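PDB 5NM7: peptidoglycan-binding domain 1 from Burkholderia, which probably degrades bacterial cell-wall peptidoglycan as a modular phage endolysin, joining a putative peptidoglycan-binding domain to a lysozyme-like N-acetylmuramidase part. Local coordinates for residues Y16-L21 / A26-D31; M43-T48 / P59-T64; G150-G153 / A159-A162; R119-R124 / Q182-H187. All blocks are in the same frame, centred on the assembly; numbering follows the deposited sequence.

Interaction 1: Y16-L21 / A26-D31; sequences YLQRQL and ARLDID. With GLY (glycine), chain D.
Gln18 and Asp31 join helix 12-23 to the loop that leads on to helix 36-48, within the putative peptidoglycan-binding domain. The loop folds back along the helix. Gln18 leaves the helix with CG anti to its carbonyl carbon (chi1 -71°) and then runs extended. Its CB points at the loop. Gln18 CG lies beside a methyl of Leu28, 4.2 Å from CD1. Gln18 CD comes to 3.7 Å from Asp29 O. The loop bends here in an inverse gamma turn centred on Ile30. At the tip the two amide atoms split. Gln18 OE1 takes a weak bond from Asp31 N at 3.1 Å and also accepts from Ala32 N. Gln18 NE2 gives a good bond to Asp31 OD1 at 2.9 Å, close to its own amide plane and nearly along the C-O axis of the carboxylate. NE2 also binds Thr38 OG1. With bonds on both its oxygen and its nitrogen, the amide is held against rotation.

Asp31 in turn holds a bound glycine (chain D), whose nitrogen sits 2.8 Å from Asp31 OD2. Gln18 is thus well placed to position a carboxylate of this pocket.

Further along, Leu21 CD1 packs on Leu28 CD1. A backbone tie lies close by, from Ala26 N to Leu21 O. On the more exposed side Arg19 lays its guanidinium across Ile30. The Ile30 methyl CG2 stands over the centre of that group, 3.7 Å from Arg19 CZ.

Interaction 2: M43-T48 / P59-T64; sequences MAFQAT and PKTWST. With GLY (glycine), chain C.
The Phe45 ring meets Thr61 and Thr64 at a slant, neither squarely on a face nor squarely at an edge. Phe45 CZ is 3.6 Å from Thr64 CG2. Further back along the ring, Phe45 CD2 is 4.0 Å from Thr61 CG2. The ring also stacks with His49 and touches Leu21 of helix 12-23. Phe45 has CG anti to the backbone N (chi1 174°), which sends the ring across to helix 59-67. Both threonines turn the same branch to it: their CG2 methyls, each anti to its own backbone N.

The second flat group is the Gln46 amide. Gln46 NE2 reaches Thr61 OG1 at 2.9 Å, with the hydroxyl almost in the amide plane and the bond nearly straight at 171°. The amide has partners elsewhere too: NE2 binds Asp54 OD1, and OE1 accepts from Gly55 N. This fixes the rotation of the buried Gln46 side chain.

The contact joins helix 36-48 to helix 59-67 of the putative peptidoglycan-binding domain, and the two short segments run at 75° to each other. A bound glycine (chain C) lies at the N-terminal end of helix 59-67. Lys60 N binds the glycine O at 2.9 Å, and Thr61 N binds its OXT at 2.9 Å. Thr61 OG1 also donates to the glycine OXT, at 2.8 Å. The carboxylate is therefore gripped by helix-start amides, where the helix dipole probably helps. Thr61 thus links packing and pocket: its hydroxyl accepts from Gln46 and donates to the ligand, and its CG2 methyl packs on Phe45.

Interaction 3: G150-G153 / A159-A162; sequences GYAG and ARLA
Gly150 sets its carbonyl oxygen over the guanidinium of Arg160, and this is the tight part of the contact. Gly150 O stands 3.1 Å above the guanidinium plane, over its centre, and 3.2 Å from Arg160 CZ. Arg160 NE and NH2 are also near this oxygen, but their N-H bonds point along the plane and miss it. The carbonyl therefore meets the flat cation from above, and the attraction is probably electrostatic. Next to it, Tyr151 CA lies over the same face, 3.5 Å from Arg160 NH1.

The other side is looser. The Tyr151 ring stands almost upright to the guanidinium, with planes 87° apart, and only Tyr151 CD1 comes near, 3.8 Å from Arg160 NH1. Ala152 touches the aliphatic part of the arginine, with its CB 4.1 Å from Arg160 CD. These loop residues are largely exposed to solvent.

The Arg160 chain leaves helix 156-167 toward the loop and bends at chi3 (75°). That bend turns the guanidinium flat beneath the carbonyl. Its nitrogens find firmer partners outside the two segments. NH2 donates to Ala142 O, and NH1 forms a salt bridge with Glu157. Glu157 also accepts from the backbone N of Ala152 and Gly153, so it ties the loop to the start of the same helix.

In the N-acetylmuramidase part, the loop follows helix 119-128 and leads into helix 156-167. Tyr151 rests on Leu116 of strand 115-117 and bonds Glu118 through OH, while Leu161 packs on strands 115-117 and 176-178.

Interaction 4: R119-R124 / Q182-H187; sequences RHIMYR and QIMGFH
Ile121 makes a small apolar contact with Met184 and Phe186, near the surface of the N-acetylmuramidase part. It joins the first turn of helix 119-128 to strand 183-184, an outer strand of a three-stranded antiparallel sheet, and to the turn just after it.

One isoleucine meets two side chains. Its CG2 methyl points at the strand side. Ile121 CG2 lies 3.7 Å from Phe186 CD2 and 4.0 Å from Phe186 CE2. It comes to that side of the ring at a slant. Ile121 and Phe186 cross at about a right angle. The Met184 methyl sits beside both branches of the isoleucine: Met184 CE is 4.1 Å from Ile121 CG2 and also 4.1 Å from Ile121 CG1.

Met184 gets there by folding. Its chain bends at chi2 and chi3, and the bends bring CE, not the sulfur, to the helix. In Phe186, a chi1 of 68° sets CG between the backbone N and the carbonyl carbon, which turns the ring to the helix. The turn that carries Phe186 is closed by His187 N bonding to Met184 O at 3.1 Å.

Other bonds fix the strand side. Gly185 pairs through its backbone with Thr176, and Gln182 and Ile183 both face Trp178 in a G1 beta bulge. Phe186 also touches Glu174 of helix 169-174.

The contact itself is made of methyl groups and other side-chain carbons alone. Its cohesion comes from van der Waals packing and the shielding of carbon from water, without the directional pull of a polar pair.

How the interactions relate
The four contacts form two pairs. Interaction 1 closes before interaction 2 opens, on the successive helices 12-23 and 36-48 of the putative peptidoglycan-binding domain. Their centres are 14 Å apart, and they touch where Leu17 and Tyr16 meet Trp62 and Leu21 meets Phe45. Their glycine pockets share a Gln, Asp and Thr: Gln18, Asp31, Thr38 and Gln46, Asp54, Thr61. Interactions 3 and 4 follow in the N-acetylmuramidase part, centres 13 Å apart, linked by Arg119 packing on Gly150 and Arg160. Interaction 3 lies between the two segments of interaction 4. The pairs do not touch: centres of 1 and 4 are 46 Å apart, nearest atoms of 2 and 4 about 13 Å, consistent with a modular enzyme.

Interaction 1: Y16-L21 / A26-D31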
loop_
_atom_site.group_PDB
_atom_site.type_symbol
_atom_site.label_atom_id
_atom_site.label_comp_id
_atom_site.label_asym_id
_atom_site.label_seq_id
_atom_site.Cartn_x
_atom_site.Cartn_y
_atom_site.Cartn_z
ATOM N N TYR A 16 -12.406 20.532 13.805
ATOM C CA TYR A 16 -11.328 20.103 14.690
ATOM C C TYR A 16 -10.019 19.936 13.906
ATOM O O TYR A 16 -8.993 20.489 14.264
ATOM C CB TYR A 16 -11.693 18.818 15.424
ATOM C CG TYR A 16 -10.614 18.369 16.375
ATOM C CD1 TYR A 16 -10.370 19.079 17.559
ATOM C CD2 TYR A 16 -9.798 17.280 16.083
ATOM C CE1 TYR A 16 -9.361 18.695 18.436
ATOM C CE2 TYR A 16 -8.788 16.884 16.958
ATOM C CZ TYR A 16 -8.576 17.608 18.128
ATOM O OH TYR A 16 -7.584 17.224 18.995
ATOM N N LEU A 17 -10.090 19.268 12.758
ATOM C CA LEU A 17 -8.909 19.184 11.882
ATOM C C LEU A 17 -8.365 20.551 11.494
ATOM O O LEU A 17 -7.153 20.792 11.550
ATOM C CB LEU A 17 -9.250 18.396 10.605
ATOM C CG LEU A 17 -8.147 18.283 9.563
ATOM C CD1 LEU A 17 -6.988 17.411 10.053
ATOM C CD2 LEU A 17 -8.759 17.700 8.297
ATOM N N GLN A 18 -9.245 21.452 11.085
ATOM C CA GLN A 18 -8.835 22.780 10.632
ATOM C C GLN A 18 -8.108 23.529 11.774
ATOM O O GLN A 18 -7.051 24.128 11.575
ATOM C CB GLN A 18 -10.031 23.563 10.152
ATOM C CG GLN A 18 -10.600 23.043 8.836
ATOM C CD GLN A 18 -11.957 23.592 8.484
ATOM O OE1 GLN A 18 -12.777 23.913 9.353
ATOM N NE2 GLN A 18 -12.218 23.689 7.196
ATOM N N ARG A 19 -8.659 23.443 12.980
ATOM C CA ARG A 19 -7.977 24.032 14.162
ATOM C C ARG A 19 -6.594 23.445 14.401
ATOM O O ARG A 19 -5.648 24.198 14.684
ATOM C CB ARG A 19 -8.842 23.890 15.412
ATOM C CG ARG A 19 -10.058 24.793 15.338
ATOM C CD ARG A 19 -10.783 24.973 16.659
ATOM N NE ARG A 19 -11.696 26.111 16.502
ATOM C CZ ARG A 19 -13.005 26.033 16.249
ATOM N NH1 ARG A 19 -13.631 24.857 16.168
ATOM N NH2 ARG A 19 -13.706 27.158 16.088
ATOM N N GLN A 20 -6.460 22.120 14.260
ATOM C CA GLN A 20 -5.169 21.440 14.436
ATOM C C GLN A 20 -4.171 21.879 13.356
ATOM O O GLN A 20 -3.009 22.149 13.657
ATOM C CB GLN A 20 -5.342 19.927 14.443
ATOM C CG GLN A 20 -6.120 19.308 15.588
ATOM C CD GLN A 20 -5.407 19.523 16.912
ATOM O OE1 GLN A 20 -4.575 18.691 17.327
ATOM N NE2 GLN A 20 -5.652 20.624 17.529
ATOM N N LEU A 21 -4.639 21.987 12.116
ATOM C CA LEU A 21 -3.790 22.490 11.038
ATOM C C LEU A 21 -3.332 23.919 11.299
ATOM O O LEU A 21 -2.176 24.260 11.038
ATOM C CB LEU A 21 -4.497 22.394 9.689
ATOM C CG LEU A 21 -4.797 20.947 9.242
ATOM C CD1 LEU A 21 -5.830 20.937 8.137
ATOM C CD2 LEU A 21 -3.510 20.259 8.773
ATOM N N ALA A 26 -1.043 26.493 9.664
ATOM C CA ALA A 26 -1.872 26.764 8.478
ATOM C C ALA A 26 -2.684 28.053 8.622
ATOM O O ALA A 26 -2.944 28.507 9.727
ATOM C CB ALA A 26 -2.849 25.597 8.219
ATOM N N ARG A 27 -3.088 28.609 7.492
ATOM C CA ARG A 27 -4.059 29.696 7.451
ATOM C C ARG A 27 -5.323 29.189 6.776
ATOM O O ARG A 27 -5.342 28.960 5.558
ATOM C CB ARG A 27 -3.465 30.889 6.700
ATOM C CG ARG A 27 -2.270 31.524 7.416
ATOM C CD ARG A 27 -1.426 32.406 6.485
ATOM N NE ARG A 27 -2.200 33.210 5.503
ATOM C CZ ARG A 27 -1.868 33.385 4.215
ATOM N NH1 ARG A 27 -2.655 34.140 3.443
ATOM N NH2 ARG A 27 -0.790 32.809 3.675
ATOM N N LEU A 28 -6.388 29.030 7.567
ATOM C CA LEU A 28 -7.665 28.478 7.098
ATOM C C LEU A 28 -8.849 29.097 7.781
ATOM O O LEU A 28 -8.778 29.406 8.965
ATOM C CB LEU A 28 -7.760 26.988 7.468
ATOM C CG LEU A 28 -6.877 26.001 6.720
ATOM C CD1 LEU A 28 -6.968 24.635 7.386
ATOM C CD2 LEU A 28 -7.307 25.924 5.259
ATOM N N ASP A 29 -9.948 29.198 7.040
ATOM C CA ASP A 29 -11.255 29.538 7.603
ATOM C C ASP A 29 -11.729 28.265 8.323
ATOM O O ASP A 29 -11.714 27.173 7.754
ATOM C CB ASP A 29 -12.253 29.956 6.483
ATOM C CG ASP A 29 -13.239 31.043 6.923
ATOM O OD1 ASP A 29 -13.845 31.691 6.031
ATOM O OD2 ASP A 29 -13.424 31.256 8.147
ATOM N N ILE A 30 -12.138 28.401 9.578
ATOM C CA ILE A 30 -12.665 27.270 10.327
ATOM C C ILE A 30 -14.173 27.193 10.063
ATOM O O ILE A 30 -14.997 27.736 10.817
ATOM C CB ILE A 30 -12.391 27.407 11.833
ATOM C CG1 ILE A 30 -10.892 27.591 12.101
ATOM C CG2 ILE A 30 -12.895 26.182 12.581
ATOM C CD1 ILE A 30 -10.583 28.109 13.490
ATOM N N ASP A 31 -14.535 26.497 8.988
ATOM C CA ASP A 31 -15.913 26.413 8.533
ATOM C C ASP A 31 -16.465 24.987 8.493
ATOM O O ASP A 31 -17.598 24.816 8.064
ATOM C CB ASP A 31 -16.016 27.041 7.147
ATOM C CG ASP A 31 -15.202 26.293 6.101
ATOM O OD1 ASP A 31 -14.502 25.329 6.467
ATOM O OD2 ASP A 31 -15.215 26.706 4.934
HETATM N N GLY D . -13.214 25.146 3.866
HETATM C CA GLY D . -13.045 25.586 2.465
HETATM C C GLY D . -11.890 24.847 1.823
HETATM O O GLY D . -11.276 23.959 2.435
HETATM O OXT GLY D . -11.570 25.144 0.669
#

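Interaction 2: M43-T48 / P59-T64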
loop_
_atom_site.group_PDB
_atom_site.type_symbol
_atom_site.label_atom_id
_atom_site.label_comp_id
_atom_site.label_asym_id
_atom_site.label_seq_id
_atom_site.Cartn_x
_atom_site.Cartn_y
_atom_site.Cartn_z
ATOM N N MET A 43 -2.058 18.601 2.739
ATOM C CA MET A 43 -0.907 18.278 1.896
ATOM C C MET A 43 0.365 18.996 2.320
ATOM O O MET A 43 1.414 18.371 2.485
ATOM C CB MET A 43 -1.211 18.547 0.415
ATOM C CG MET A 43 -2.078 17.491 -0.226
ATOM S SD MET A 43 -1.794 17.418 -2.012
ATOM C CE MET A 43 -2.456 19.026 -2.446
ATOM N N ALA A 44 0.263 20.306 2.565
ATOM C CA ALA A 44 1.391 21.090 3.012
ATOM C C ALA A 44 1.902 20.600 4.362
ATOM O O ALA A 44 3.108 20.483 4.579
ATOM C CB ALA A 44 1.044 22.583 3.052
ATOM N N PHE A 45 0.993 20.297 5.284
ATOM C CA PHE A 45 1.387 19.733 6.561
ATOM C C PHE A 45 2.112 18.394 6.390
ATOM O O PHE A 45 3.160 18.144 7.006
ATOM C CB PHE A 45 0.172 19.535 7.485
ATOM C CG PHE A 45 0.504 18.827 8.753
ATOM C CD1 PHE A 45 1.063 19.517 9.832
ATOM C CD2 PHE A 45 0.313 17.448 8.879
ATOM C CE1 PHE A 45 1.426 18.832 10.974
ATOM C CE2 PHE A 45 0.658 16.784 10.029
ATOM C CZ PHE A 45 1.210 17.480 11.088
ATOM N N GLN A 46 1.564 17.529 5.548
ATOM C CA GLN A 46 2.153 16.210 5.381
ATOM C C GLN A 46 3.559 16.324 4.801
ATOM O O GLN A 46 4.492 15.693 5.289
ATOM C CB GLN A 46 1.266 15.357 4.497
ATOM C CG GLN A 46 -0.041 14.907 5.157
ATOM C CD GLN A 46 -1.077 14.425 4.162
ATOM O OE1 GLN A 46 -1.141 14.931 3.027
ATOM N NE2 GLN A 46 -1.902 13.480 4.566
ATOM N N ALA A 47 3.692 17.176 3.793
ATOM C CA ALA A 47 4.958 17.322 3.069
ATOM C C ALA A 47 6.041 17.814 3.980
ATOM O O ALA A 47 7.146 17.282 3.974
ATOM C CB ALA A 47 4.803 18.255 1.874
ATOM N N THR A 48 5.713 18.795 4.813
ATOM C CA THR A 48 6.710 19.422 5.670
ATOM C C THR A 48 7.059 18.575 6.894
ATOM O O THR A 48 8.130 18.753 7.434
ATOM C CB THR A 48 6.299 20.836 6.089
ATOM O OG1 THR A 48 5.079 20.796 6.812
ATOM C CG2 THR A 48 6.134 21.721 4.873
ATOM N N PRO A 59 -5.037 8.085 9.802
ATOM C CA PRO A 59 -4.445 7.833 11.136
ATOM C C PRO A 59 -3.004 8.313 11.277
ATOM O O PRO A 59 -2.594 8.803 12.337
ATOM C CB PRO A 59 -4.564 6.312 11.290
ATOM C CG PRO A 59 -5.573 5.888 10.287
ATOM C CD PRO A 59 -5.513 6.835 9.165
ATOM N N LYS A 60 -2.221 8.218 10.206
ATOM C CA LYS A 60 -0.845 8.688 10.262
ATOM C C LYS A 60 -0.777 10.186 10.408
ATOM O O LYS A 60 0.025 10.709 11.198
ATOM C CB LYS A 60 -0.057 8.241 9.016
ATOM C CG LYS A 60 0.043 6.735 8.910
ATOM C CD LYS A 60 0.709 6.358 7.610
ATOM C CE LYS A 60 0.850 4.854 7.509
ATOM N NZ LYS A 60 1.416 4.475 6.188
ATOM N N THR A 61 -1.578 10.894 9.610
ATOM C CA THR A 61 -1.605 12.350 9.697
ATOM C C THR A 61 -2.108 12.788 11.074
ATOM O O THR A 61 -1.494 13.680 11.690
ATOM C CB THR A 61 -2.438 12.960 8.588
ATOM O OG1 THR A 61 -1.847 12.590 7.328
ATOM C CG2 THR A 61 -2.408 14.470 8.652
ATOM N N TRP A 62 -3.171 12.164 11.544
ATOM C CA TRP A 62 -3.715 12.478 12.875
ATOM C C TRP A 62 -2.677 12.305 13.981
ATOM O O TRP A 62 -2.570 13.154 14.883
ATOM C CB TRP A 62 -4.950 11.660 13.200
ATOM C CG TRP A 62 -6.194 12.208 12.616
ATOM C CD1 TRP A 62 -7.011 11.602 11.727
ATOM C CD2 TRP A 62 -6.781 13.477 12.903
ATOM N NE1 TRP A 62 -8.071 12.407 11.436
ATOM C CE2 TRP A 62 -7.967 13.562 12.157
ATOM C CE3 TRP A 62 -6.431 14.535 13.748
ATOM C CZ2 TRP A 62 -8.795 14.672 12.193
ATOM C CZ3 TRP A 62 -7.248 15.631 13.799
ATOM C CH2 TRP A 62 -8.423 15.703 13.024
ATOM N N SER A 63 -1.911 11.224 13.916
ATOM C CA SER A 63 -0.863 10.999 14.892
ATOM C C SER A 63 0.173 12.133 14.913
ATOM O O SER A 63 0.555 12.605 15.980
ATOM C CB SER A 63 -0.214 9.613 14.695
ATOM O OG SER A 63 0.878 9.482 15.572
ATOM N N THR A 64 0.623 12.594 13.749
ATOM C CA THR A 64 1.592 13.691 13.704
ATOM C C THR A 64 0.952 15.001 14.087
ATOM O O THR A 64 1.541 15.835 14.792
ATOM C CB THR A 64 2.259 13.799 12.329
ATOM O OG1 THR A 64 2.818 12.511 12.026
ATOM C CG2 THR A 64 3.359 14.838 12.351
HETATM N N GLY C . -2.681 9.921 4.393
HETATM C CA GLY C . -3.053 8.694 5.161
HETATM C C GLY C . -2.893 8.836 6.668
HETATM O O GLY C . -2.885 7.814 7.362
HETATM O OXT GLY C . -2.824 9.968 7.192
#

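Interaction 3: G150-G153 / A159-A162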
loop_
_atom_site.group_PDB
_atom_site.type_symbol
_atom_site.label_atom_id
_atom_site.label_comp_id
_atom_site.label_asym_id
_atom_site.label_seq_id
_atom_site.Cartn_x
_atom_site.Cartn_y
_atom_site.Cartn_z
ATOM N N GLY A 150 -10.321 -19.179 2.317
ATOM C CA GLY A 150 -10.056 -19.576 3.709
ATOM C C GLY A 150 -9.441 -18.441 4.512
ATOM O O GLY A 150 -9.004 -18.640 5.640
ATOM N N TYR A 151 -9.416 -17.235 3.957
ATOM C CA TYR A 151 -8.770 -16.089 4.598
ATOM C C TYR A 151 -9.377 -15.740 5.945
ATOM O O TYR A 151 -10.611 -15.753 6.110
ATOM C CB TYR A 151 -8.882 -14.826 3.732
ATOM C CG TYR A 151 -8.463 -15.026 2.296
ATOM C CD1 TYR A 151 -7.160 -15.383 1.975
ATOM C CD2 TYR A 151 -9.388 -14.875 1.263
ATOM C CE1 TYR A 151 -6.775 -15.565 0.649
ATOM C CE2 TYR A 151 -9.023 -15.050 -0.061
ATOM C CZ TYR A 151 -7.724 -15.419 -0.365
ATOM O OH TYR A 151 -7.373 -15.565 -1.681
ATOM N N ALA A 152 -8.519 -15.362 6.884
ATOM C CA ALA A 152 -8.971 -14.814 8.181
ATOM C C ALA A 152 -8.870 -13.302 8.197
ATOM O O ALA A 152 -9.788 -12.631 8.620
ATOM C CB ALA A 152 -8.151 -15.396 9.314
ATOM N N GLY A 153 -7.736 -12.784 7.765
ATOM C CA GLY A 153 -7.431 -11.375 7.775
ATOM C C GLY A 153 -6.730 -10.885 9.022
ATOM O O GLY A 153 -6.812 -11.502 10.086
ATOM N N ALA A 159 -1.492 -16.706 12.185
ATOM C CA ALA A 159 -1.792 -18.077 12.662
ATOM C C ALA A 159 -1.821 -19.055 11.488
ATOM O O ALA A 159 -1.248 -20.149 11.561
ATOM C CB ALA A 159 -3.095 -18.119 13.459
ATOM N N ARG A 160 -2.479 -18.658 10.393
ATOM C CA ARG A 160 -2.503 -19.478 9.192
ATOM C C ARG A 160 -1.079 -19.656 8.620
ATOM O O ARG A 160 -0.687 -20.773 8.243
ATOM C CB ARG A 160 -3.418 -18.855 8.145
ATOM C CG ARG A 160 -4.878 -18.818 8.558
ATOM C CD ARG A 160 -5.729 -18.199 7.453
ATOM N NE ARG A 160 -5.877 -19.150 6.388
ATOM C CZ ARG A 160 -5.864 -18.907 5.097
ATOM N NH1 ARG A 160 -5.603 -17.655 4.592
ATOM N NH2 ARG A 160 -6.077 -19.966 4.302
ATOM N N LEU A 161 -0.335 -18.557 8.524
ATOM C CA LEU A 161 1.041 -18.590 8.027
ATOM C C LEU A 161 1.917 -19.532 8.914
ATOM O O LEU A 161 2.636 -20.387 8.394
ATOM C CB LEU A 161 1.666 -17.214 7.994
ATOM C CG LEU A 161 3.120 -17.132 7.526
ATOM C CD1 LEU A 161 3.294 -17.734 6.156
ATOM C CD2 LEU A 161 3.636 -15.705 7.559
ATOM N N ALA A 162 1.781 -19.389 10.236
ATOM C CA ALA A 162 2.552 -20.165 11.204
ATOM C C ALA A 162 2.294 -21.661 10.984
ATOM O O ALA A 162 3.238 -22.461 11.056
ATOM C CB ALA A 162 2.226 -19.745 12.627
#

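Interaction 4: R119-R124 / Q182-H187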
loop_
_atom_site.group_PDB
_atom_site.type_symbol
_atom_site.label_atom_id
_atom_site.label_comp_id
_atom_site.label_asym_id
_atom_site.label_seq_id
_atom_site.Cartn_x
_atom_site.Cartn_y
_atom_site.Cartn_z
ATOM N N ARG A 119 -3.711 -20.232 0.150
ATOM C CA ARG A 119 -3.631 -21.686 0.226
ATOM C C ARG A 119 -3.510 -22.362 -1.126
ATOM O O ARG A 119 -2.910 -23.438 -1.228
ATOM C CB ARG A 119 -4.831 -22.252 0.966
ATOM C CG ARG A 119 -6.156 -22.027 0.286
ATOM C CD ARG A 119 -7.259 -22.607 1.115
ATOM N NE ARG A 119 -8.537 -22.476 0.455
ATOM C CZ ARG A 119 -9.720 -22.630 1.043
ATOM N NH1 ARG A 119 -9.808 -22.978 2.334
ATOM N NH2 ARG A 119 -10.819 -22.419 0.334
ATOM N N HIS A 120 -4.097 -21.734 -2.149
ATOM C CA HIS A 120 -3.955 -22.261 -3.529
ATOM C C HIS A 120 -2.566 -22.053 -4.113
ATOM O O HIS A 120 -2.102 -22.877 -4.907
ATOM C CB HIS A 120 -5.083 -21.743 -4.422
ATOM C CG HIS A 120 -4.933 -20.327 -4.833
ATOM N ND1 HIS A 120 -5.106 -19.272 -3.960
ATOM C CD2 HIS A 120 -4.625 -19.777 -6.033
ATOM C CE1 HIS A 120 -4.888 -18.135 -4.605
ATOM N NE2 HIS A 120 -4.630 -18.417 -5.871
ATOM N N ILE A 121 -1.868 -20.995 -3.703
ATOM C CA ILE A 121 -0.485 -20.828 -4.064
ATOM C C ILE A 121 0.405 -21.767 -3.246
ATOM O O ILE A 121 1.426 -22.260 -3.752
ATOM C CB ILE A 121 -0.014 -19.358 -3.909
ATOM C CG1 ILE A 121 -0.903 -18.408 -4.733
ATOM C CG2 ILE A 121 1.433 -19.196 -4.319
ATOM C CD1 ILE A 121 -0.970 -18.729 -6.221
ATOM N N MET A 122 0.073 -21.988 -1.969
ATOM C CA MET A 122 0.825 -22.976 -1.178
ATOM C C MET A 122 0.775 -24.342 -1.876
ATOM O O MET A 122 1.819 -24.972 -2.074
ATOM C CB MET A 122 0.262 -23.130 0.230
ATOM C CG MET A 122 1.084 -24.079 1.114
ATOM S SD MET A 122 2.693 -23.437 1.497
ATOM C CE MET A 122 3.142 -24.457 2.910
ATOM N N TYR A 123 -0.426 -24.758 -2.247
ATOM C CA TYR A 123 -0.642 -25.976 -3.026
ATOM C C TYR A 123 0.328 -26.042 -4.221
ATOM O O TYR A 123 1.048 -27.032 -4.424
ATOM C CB TYR A 123 -2.094 -26.030 -3.510
ATOM C CG TYR A 123 -2.412 -27.268 -4.315
ATOM C CD1 TYR A 123 -2.506 -28.526 -3.698
ATOM C CD2 TYR A 123 -2.590 -27.197 -5.697
ATOM C CE1 TYR A 123 -2.787 -29.675 -4.429
ATOM C CE2 TYR A 123 -2.874 -28.341 -6.436
ATOM C CZ TYR A 123 -2.972 -29.571 -5.799
ATOM O OH TYR A 123 -3.254 -30.704 -6.530
ATOM N N ARG A 124 0.383 -24.943 -4.960
ATOM C CA ARG A 124 1.227 -24.827 -6.133
ATOM C C ARG A 124 2.730 -24.928 -5.812
ATOM O O ARG A 124 3.482 -25.604 -6.528
ATOM C CB ARG A 124 0.920 -23.485 -6.802
ATOM C CG ARG A 124 1.076 -23.429 -8.291
ATOM C CD ARG A 124 0.588 -22.074 -8.821
ATOM N NE ARG A 124 1.432 -21.762 -9.963
ATOM C CZ ARG A 124 1.295 -22.274 -11.191
ATOM N NH1 ARG A 124 0.281 -23.079 -11.504
ATOM N NH2 ARG A 124 2.176 -21.943 -12.132
ATOM N N GLN A 182 1.120 -5.747 -1.061
ATOM C CA GLN A 182 0.718 -7.133 -1.107
ATOM C C GLN A 182 1.420 -7.911 -2.227
ATOM O O GLN A 182 0.769 -8.538 -3.081
ATOM C CB GLN A 182 -0.808 -7.236 -1.135
ATOM C CG GLN A 182 -1.427 -6.810 0.184
ATOM C CD GLN A 182 -1.149 -7.825 1.287
ATOM O OE1 GLN A 182 -1.760 -8.887 1.296
ATOM N NE2 GLN A 182 -0.218 -7.529 2.161
ATOM N N ILE A 183 2.741 -7.809 -2.221
ATOM C CA ILE A 183 3.565 -8.524 -3.203
ATOM C C ILE A 183 3.693 -9.970 -2.749
ATOM O O ILE A 183 4.065 -10.240 -1.583
ATOM C CB ILE A 183 4.907 -7.842 -3.393
ATOM C CG1 ILE A 183 4.739 -6.375 -3.816
ATOM C CG2 ILE A 183 5.764 -8.622 -4.391
ATOM C CD1 ILE A 183 3.972 -6.145 -5.100
ATOM N N MET A 184 3.379 -10.912 -3.649
ATOM C CA MET A 184 3.538 -12.316 -3.337
ATOM C C MET A 184 4.991 -12.701 -3.129
ATOM O O MET A 184 5.874 -12.348 -3.907
ATOM C CB MET A 184 2.928 -13.182 -4.403
ATOM C CG MET A 184 1.417 -13.099 -4.500
ATOM S SD MET A 184 0.553 -13.691 -3.040
ATOM C CE MET A 184 1.126 -15.370 -2.846
ATOM N N GLY A 185 5.247 -13.457 -2.068
ATOM C CA GLY A 185 6.566 -13.884 -1.732
ATOM C C GLY A 185 7.260 -14.699 -2.848
ATOM O O GLY A 185 8.475 -14.626 -2.962
ATOM N N PHE A 186 6.488 -15.411 -3.663
ATOM C CA PHE A 186 7.097 -16.223 -4.722
ATOM C C PHE A 186 7.821 -15.404 -5.795
ATOM O O PHE A 186 8.609 -15.976 -6.595
ATOM C CB PHE A 186 6.105 -17.187 -5.343
ATOM C CG PHE A 186 5.002 -16.560 -6.154
ATOM C CD1 PHE A 186 5.247 -16.010 -7.414
ATOM C CD2 PHE A 186 3.702 -16.566 -5.690
ATOM C CE1 PHE A 186 4.210 -15.450 -8.153
ATOM C CE2 PHE A 186 2.664 -16.018 -6.416
ATOM C CZ PHE A 186 2.916 -15.459 -7.652
ATOM N N HIS A 187 7.608 -14.101 -5.815
ATOM C CA HIS A 187 8.377 -13.211 -6.691
ATOM C C HIS A 187 9.800 -12.928 -6.225
ATOM O O HIS A 187 10.523 -12.223 -6.909
ATOM C CB HIS A 187 7.603 -11.891 -6.934
ATOM C CG HIS A 187 6.391 -12.056 -7.785
ATOM N ND1 HIS A 187 6.455 -12.226 -9.156
ATOM C CD2 HIS A 187 5.083 -12.102 -7.462
ATOM C CE1 HIS A 187 5.239 -12.382 -9.634
ATOM N NE2 HIS A 187 4.382 -12.297 -8.629
#